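Local coordinates for protein dihydroorotate dehydrogenase (Schistosoma mansoni, PDB 6UY4) that probably oxidises dihydroorotate to orotate with a quinone as electron acceptor, using FMN as cofactor, in the de novo synthesis of pyrimidines, at residues A[148-151]-A[152-156]; A[227-230]-A[231-234]; A[276-279]-A[280-284]. One frame throughout, in Å; residues are numbered along the deposited sequence.

Contact 1: residues A[148-151]-A[152-156]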
loop_
_atom_site.group_PDB
_atom_site.type_symbol
_atom_site.label_atom_id
_atom_site.label_comp_id
_atom_site.label_asym_id
_atom_site.label_seq_id
_atom_site.Cartn_x
_atom_site.Cartn_y
_atom_site.Cartn_z
ATOM N N HIS A 148 -5.296 3.624 16.922
ATOM C CA HIS A 148 -6.055 2.382 16.794
ATOM C C HIS A 148 -7.543 2.618 17.023
ATOM O O HIS A 148 -8.383 2.155 16.244
ATOM C CB HIS A 148 -5.527 1.338 17.777
ATOM C CG HIS A 148 -4.301 0.624 17.304
ATOM N ND1 HIS A 148 -3.725 0.867 16.076
ATOM C CD2 HIS A 148 -3.542 -0.330 17.893
ATOM C CE1 HIS A 148 -2.663 0.096 15.929
ATOM N NE2 HIS A 148 -2.529 -0.641 17.018
ATOM N N ASP A 149 -7.886 3.346 18.088
ATOM C CA ASP A 149 -9.284 3.461 18.493
ATOM C C ASP A 149 -10.106 4.244 17.476
ATOM O O ASP A 149 -11.236 3.857 17.156
ATOM C CB ASP A 149 -9.370 4.114 19.872
ATOM C CG ASP A 149 -8.645 3.320 20.938
ATOM O OD1 ASP A 149 -8.043 2.280 20.599
ATOM O OD2 ASP A 149 -8.677 3.734 22.116
ATOM N N ALA A 150 -9.562 5.350 16.962
ATOM C CA ALA A 150 -10.318 6.170 16.019
ATOM C C ALA A 150 -10.578 5.421 14.717
ATOM O O ALA A 150 -11.679 5.494 14.159
ATOM C CB ALA A 150 -9.578 7.479 15.749
ATOM N N VAL A 151 -9.577 4.690 14.219
ATOM C CA VAL A 151 -9.756 3.948 12.976
ATOM C C VAL A 151 -10.615 2.709 13.202
ATOM O O VAL A 151 -11.391 2.315 12.322
ATOM C CB VAL A 151 -8.386 3.588 12.371
ATOM C CG1 VAL A 151 -8.557 2.856 11.048
ATOM C CG2 VAL A 151 -7.548 4.842 12.180
ATOM N N TYR A 152 -10.504 2.081 14.375
ATOM C CA TYR A 152 -11.309 0.898 14.660
ATOM C C TYR A 152 -12.792 1.231 14.755
ATOM O O TYR A 152 -13.635 0.405 14.389
ATOM C CB TYR A 152 -10.830 0.232 15.952
ATOM C CG TYR A 152 -11.701 -0.911 16.417
ATOM C CD1 TYR A 152 -11.595 -2.170 15.840
ATOM C CD2 TYR A 152 -12.626 -0.734 17.438
ATOM C CE1 TYR A 152 -12.390 -3.218 16.263
ATOM C CE2 TYR A 152 -13.424 -1.776 17.867
ATOM C CZ TYR A 152 -13.301 -3.015 17.277
ATOM O OH TYR A 152 -14.094 -4.057 17.702
ATOM N N GLU A 153 -13.131 2.428 15.242
ATOM C CA GLU A 153 -14.531 2.832 15.303
ATOM C C GLU A 153 -15.147 2.974 13.919
ATOM O O GLU A 153 -16.373 2.892 13.787
ATOM C CB GLU A 153 -14.668 4.147 16.075
ATOM C CG GLU A 153 -14.511 3.999 17.579
ATOM C CD GLU A 153 -15.608 3.152 18.195
ATOM O OE1 GLU A 153 -16.765 3.246 17.732
ATOM O OE2 GLU A 153 -15.313 2.387 19.137
ATOM N N ARG A 154 -14.329 3.180 12.890
ATOM C CA ARG A 154 -14.817 3.299 11.524
ATOM C C ARG A 154 -14.857 1.968 10.783
ATOM O O ARG A 154 -15.363 1.921 9.656
ATOM C CB ARG A 154 -13.950 4.292 10.741
ATOM C CG ARG A 154 -13.763 5.633 11.433
ATOM C CD ARG A 154 -13.082 6.634 10.513
ATOM N NE ARG A 154 -12.855 7.921 11.164
ATOM C CZ ARG A 154 -11.681 8.321 11.641
ATOM N NH1 ARG A 154 -10.618 7.538 11.537
ATOM N NH2 ARG A 154 -11.567 9.511 12.217
ATOM N N LEU A 155 -14.346 0.890 11.383
ATOM C CA LEU A 155 -14.299 -0.411 10.729
ATOM C C LEU A 155 -14.969 -1.525 11.522
ATOM O O LEU A 155 -14.927 -2.680 11.083
ATOM C CB LEU A 155 -12.842 -0.817 10.448
ATOM C CG LEU A 155 -12.009 0.043 9.498
ATOM C CD1 LEU A 155 -10.558 -0.409 9.518
ATOM C CD2 LEU A 155 -12.568 -0.027 8.089
ATOM N N LYS A 156 -15.590 -1.222 12.665
ATOM C CA LYS A 156 -16.051 -2.284 13.554
ATOM C C LYS A 156 -17.260 -3.019 12.987
ATOM O O LYS A 156 -17.354 -4.247 13.104
ATOM C CB LYS A 156 -16.367 -1.709 14.937
ATOM C CG LYS A 156 -17.290 -0.501 14.924
ATOM C CD LYS A 156 -17.573 -0.009 16.335
#

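Contact 2: residues A[227-230]-A[231-234]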
loop_
_atom_site.group_PDB
_atom_site.type_symbol
_atom_site.label_atom_id
_atom_site.label_comp_id
_atom_site.label_asym_id
_atom_site.label_seq_id
_atom_site.Cartn_x
_atom_site.Cartn_y
_atom_site.Cartn_z
ATOM N N ALA A 227 1.541 -15.431 17.407
ATOM C CA ALA A 227 0.945 -15.848 18.672
ATOM C C ALA A 227 -0.315 -15.044 18.969
ATOM O O ALA A 227 -1.347 -15.601 19.362
ATOM C CB ALA A 227 1.960 -15.701 19.804
ATOM N N ALA A 228 -0.245 -13.722 18.785
ATOM C CA ALA A 228 -1.428 -12.886 18.961
ATOM C C ALA A 228 -2.499 -13.233 17.937
ATOM O O ALA A 228 -3.696 -13.227 18.253
ATOM C CB ALA A 228 -1.046 -11.411 18.857
ATOM N N ARG A 229 -2.089 -13.535 16.703
ATOM C CA ARG A 229 -3.050 -13.915 15.673
ATOM C C ARG A 229 -3.791 -15.187 16.062
ATOM O O ARG A 229 -5.008 -15.289 15.871
ATOM C CB ARG A 229 -2.331 -14.093 14.332
ATOM C CG ARG A 229 -3.237 -14.094 13.101
ATOM C CD ARG A 229 -3.815 -15.471 12.804
ATOM N NE ARG A 229 -2.775 -16.480 12.617
ATOM C CZ ARG A 229 -2.277 -16.832 11.437
ATOM N NH1 ARG A 229 -2.722 -16.257 10.328
ATOM N NH2 ARG A 229 -1.333 -17.761 11.364
ATOM N N ASN A 230 -3.075 -16.168 16.615
ATOM C CA ASN A 230 -3.710 -17.418 17.012
ATOM C C ASN A 230 -4.639 -17.245 18.206
ATOM O O ASN A 230 -5.506 -18.097 18.427
ATOM C CB ASN A 230 -2.648 -18.475 17.322
ATOM C CG ASN A 230 -1.848 -18.870 16.096
ATOM O OD1 ASN A 230 -2.297 -18.691 14.963
ATOM N ND2 ASN A 230 -0.657 -19.418 16.316
ATOM N N GLN A 231 -4.486 -16.166 18.975
ATOM C CA GLN A 231 -5.398 -15.893 20.079
ATOM C C GLN A 231 -6.748 -15.366 19.616
ATOM O O GLN A 231 -7.630 -15.158 20.455
ATOM C CB GLN A 231 -4.765 -14.900 21.054
ATOM C CG GLN A 231 -3.645 -15.488 21.889
ATOM C CD GLN A 231 -4.091 -16.705 22.676
ATOM O OE1 GLN A 231 -3.750 -17.838 22.336
ATOM N NE2 GLN A 231 -4.860 -16.477 23.735
ATOM N N LEU A 232 -6.929 -15.147 18.318
ATOM C CA LEU A 232 -8.184 -14.654 17.777
ATOM C C LEU A 232 -9.154 -15.808 17.533
ATOM O O LEU A 232 -8.797 -16.986 17.602
ATOM C CB LEU A 232 -7.940 -13.887 16.478
ATOM C CG LEU A 232 -6.995 -12.687 16.550
ATOM C CD1 LEU A 232 -6.686 -12.172 15.154
ATOM C CD2 LEU A 232 -7.593 -11.588 17.411
ATOM N N SER A 233 -10.406 -15.449 17.239
ATOM C CA SER A 233 -11.406 -16.463 16.920
ATOM C C SER A 233 -11.184 -17.048 15.532
ATOM O O SER A 233 -11.466 -18.229 15.305
ATOM C CB SER A 233 -12.810 -15.870 17.025
ATOM O OG SER A 233 -13.003 -14.851 16.060
ATOM N N LYS A 234 -10.685 -16.242 14.599
ATOM C CA LYS A 234 -10.387 -16.684 13.244
ATOM C C LYS A 234 -8.927 -16.392 12.927
ATOM O O LYS A 234 -8.400 -15.339 13.299
ATOM C CB LYS A 234 -11.297 -15.990 12.221
ATOM C CG LYS A 234 -11.275 -14.469 12.297
ATOM C CD LYS A 234 -11.983 -13.840 11.108
ATOM C CE LYS A 234 -11.858 -12.324 11.133
ATOM N NZ LYS A 234 -12.483 -11.687 9.940
#

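Contact 3: residues A[276-279]-A[280-284]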
loop_
_atom_site.group_PDB
_atom_site.type_symbol
_atom_site.label_atom_id
_atom_site.label_comp_id
_atom_site.label_asym_id
_atom_site.label_seq_id
_atom_site.Cartn_x
_atom_site.Cartn_y
_atom_site.Cartn_z
ATOM N N THR A 276 14.635 7.994 -2.738
ATOM C CA THR A 276 14.881 8.920 -3.833
ATOM C C THR A 276 16.310 9.441 -3.780
ATOM O O THR A 276 16.874 9.645 -2.701
ATOM C CB THR A 276 13.908 10.097 -3.774
ATOM O OG1 THR A 276 14.279 10.971 -2.701
ATOM C CG2 THR A 276 12.496 9.606 -3.539
ATOM N N THR A 277 16.893 9.658 -4.955
ATOM C CA THR A 277 18.204 10.278 -5.028
ATOM C C THR A 277 18.072 11.795 -4.916
ATOM O O THR A 277 16.971 12.352 -4.886
ATOM C CB THR A 277 18.910 9.900 -6.329
ATOM O OG1 THR A 277 18.181 10.429 -7.443
ATOM C CG2 THR A 277 19.003 8.387 -6.462
ATOM N N TYR A 278 19.222 12.469 -4.849
ATOM C CA TYR A 278 19.214 13.926 -4.760
ATOM C C TYR A 278 18.683 14.554 -6.043
ATOM O O TYR A 278 17.880 15.494 -5.994
ATOM C CB TYR A 278 20.619 14.438 -4.446
ATOM C CG TYR A 278 20.732 15.945 -4.392
ATOM C CD1 TYR A 278 20.344 16.650 -3.259
ATOM C CD2 TYR A 278 21.234 16.663 -5.470
ATOM C CE1 TYR A 278 20.448 18.028 -3.205
ATOM C CE2 TYR A 278 21.342 18.040 -5.425
ATOM C CZ TYR A 278 20.948 18.717 -4.291
ATOM O OH TYR A 278 21.054 20.088 -4.242
ATOM N N GLU A 279 19.113 14.045 -7.198
ATOM C CA GLU A 279 18.666 14.604 -8.469
ATOM C C GLU A 279 17.173 14.383 -8.676
ATOM O O GLU A 279 16.473 15.265 -9.187
ATOM C CB GLU A 279 19.465 13.998 -9.624
ATOM C CG GLU A 279 20.957 14.310 -9.598
ATOM C CD GLU A 279 21.723 13.461 -8.601
ATOM O OE1 GLU A 279 21.181 12.425 -8.156
ATOM O OE2 GLU A 279 22.867 13.829 -8.260
ATOM N N GLU A 280 16.667 13.211 -8.286
ATOM C CA GLU A 280 15.238 12.948 -8.411
ATOM C C GLU A 280 14.424 13.806 -7.450
ATOM O O GLU A 280 13.254 14.098 -7.721
ATOM C CB GLU A 280 14.953 11.465 -8.172
ATOM C CG GLU A 280 15.504 10.541 -9.248
ATOM C CD GLU A 280 15.459 9.080 -8.844
ATOM O OE1 GLU A 280 15.413 8.801 -7.627
ATOM O OE2 GLU A 280 15.468 8.211 -9.741
ATOM N N ALA A 281 15.023 14.225 -6.335
ATOM C CA ALA A 281 14.288 14.999 -5.342
ATOM C C ALA A 281 14.227 16.478 -5.704
ATOM O O ALA A 281 13.200 17.130 -5.483
ATOM C CB ALA A 281 14.918 14.812 -3.961
ATOM N N VAL A 282 15.311 17.028 -6.259
ATOM C CA VAL A 282 15.311 18.436 -6.636
ATOM C C VAL A 282 14.407 18.698 -7.832
ATOM O O VAL A 282 13.968 19.837 -8.034
ATOM C CB VAL A 282 16.741 18.929 -6.929
ATOM C CG1 VAL A 282 17.629 18.748 -5.708
ATOM C CG2 VAL A 282 17.325 18.204 -8.131
ATOM N N ALA A 283 14.110 17.671 -8.631
ATOM C CA ALA A 283 13.272 17.860 -9.809
ATOM C C ALA A 283 11.807 18.072 -9.454
ATOM O O ALA A 283 11.055 18.604 -10.279
ATOM C CB ALA A 283 13.409 16.663 -10.750
ATOM N N CYS A 284 11.385 17.676 -8.255
ATOM C CA CYS A 284 9.992 17.787 -7.851
ATOM C C CYS A 284 9.790 18.620 -6.594
ATOM O O CYS A 284 8.653 18.728 -6.120
ATOM C CB CYS A 284 9.388 16.391 -7.640
ATOM S SG CYS A 284 10.219 15.402 -6.378
#

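Contact 1: residues A[148-151]-A[152-156]
Arg154 reaches back along the C-terminal end of helix 147-153 and lies against Ala150 and Val151. Arg154 CB sits 3.6 Å from Val151 O. CG is anti to its own carbonyl carbon (chi1 -51°), which turns the chain back toward the helix, and Arg154 CG comes to 3.4 Å from Ala150 O. From CG to NE the chain is extended and passes this same oxygen. The guanidinium then lays one face over Ala150 O, offset toward the rim of the group. Arg154 NH1 is 3.5 Å from Ala150 O, but the angle is too poor for a hydrogen bond. The partner of NH1 is Asp95 O, and NH2 makes a long, weak ion pair with Asp146. Arg154 NH1 also lies 4.1 Å from Val151 CG2.

The other methyl of Val151 faces Leu155. Val151 CG1 meets Leu155 CD1 at 4.1 Å, with the two side chains side by side and pointing the same way. Val151 also packs on Val112 and Val115 of strand 109-115.

The backbone changes its bonding here. Tyr152 N donates to His148 O at 2.8 Å, an i to i+4 bond. Arg154 N turns instead to Val151 O at 3.1 Å, three residues back. This tightening from i+4 to i+3 bonding is typical of the C-terminal turn of an alpha-helix, here one packed against the barrel strand 109-115.

Contact 2: residues A[227-230]-A[231-234]
The C-terminal end of helix 215-230, where it passes into the loop before strand 238-242, is held by Gln231 and Leu232 turning back on carbonyls near the end of the helix. Gln231 N lies between two of them. Gln231 N makes a weak bond to Ala227 O at 3.2 Å and another weak one to Ala228 O at 3.1 Å. The N-H is thus shared between an i+4 and an i+3 acceptor, and points squarely at neither. Leu232 N takes the next carbonyl. Leu232 N bonds to Arg229 O at 3.1 Å, with 159° at the hydrogen.

The side chains follow the backbone back. Gln231 has CG anti to its carbonyl carbon (chi1 -73°), which sets Gln231 CG 3.4 Å from Ala227 O. Leu232 leans over the oxygen that its own N-H holds. Leu232 CB, CG and CD1 all lie beside Arg229 O, and Leu232 CD1 ends 4.1 Å from Arg229 CA. The leucine side chain thus lies along the same carbonyl that its backbone bonds.

Arg229 and Asn230 are joined through their side chains. Arg229 NE donates to Asn230 OD1 at 3.3 Å, and the oxygen lies 18° out of the guanidinium plane. The other end of the group is gripped from outside. Arg229 NH1 bonds to Thr236 O and forms a salt bridge with Asp266. Thr236 ties the helix end to the chain before strand 238-242, and Asp266 ties it to the chain just before strand 267-270. The whole is a surface contact at a helix C-terminus, at the alpha-to-beta turn of a beta/alpha barrel.

Contact 3: residues A[276-279]-A[280-284]
Thr277 and Glu280 form a capping box at the start of the short helix 278-282. Thr277 is the N-cap. Its OG1 sits between the backbone N and the carbonyl carbon (chi1 64°), and from there Thr277 OG1 accepts from Glu280 N at 3.3 Å. Glu280 answers in the other direction. Its chain is extended beyond CG, and Thr277 N donates to Glu280 OE1 at 3.2 Å in a straight bond, 180° at the hydrogen. The carboxylate is met on its anti side, 29° out of plane. The two side chains cross, with Glu280 CG 3.2 Å from Thr277 OG1. Two N-H groups at the start of the helix are satisfied in this way. The box itself is partly exposed.

The close-packed side lies next to it. Ala281 is buried there against Ala286 and Ala287. Thr276 and Glu280 both touch Leu302 of strand 301-304, and Glu280 also touches Trp131 of strand 128-131. The helix thus sits on the small antiparallel sheet, apart from the parallel strands of the barrel.

The outer side has fewer partners. Tyr278 and Glu279 are exposed there, with Val282 at the border. The bond from Ala283 N to Glu279 O is weak. One apolar contact remains on this side. Tyr278 CG is anti to the backbone N, and the ring lies across Val282, one turn on. The contact is a CH-pi one: Val282 CG1 stands over one ring face, offset toward the rim, 3.6 Å from Tyr278 CZ.

Overall arrangement
From the N terminus the three contacts come in series, and none nests in or crosses another. Each is local, its bonds reaching three or four residues along the chain, and closes no long loop. Contact 1 lies at the C-terminal end of helix 147-153, ahead of strand 165-170 of the parallel barrel sheet. Contact 2 lies at the C-terminal end of helix 215-230, ahead of strand 238-242 of that sheet. Their centres are about 19 Å apart. Contact 3 starts helix 278-282, which follows strand 274-275 of the four-stranded antiparallel sheet. Its centre lies about 37 Å from that of contact 1 and about 44 Å from that of contact 2, on the opposite side of the chain's centre from both.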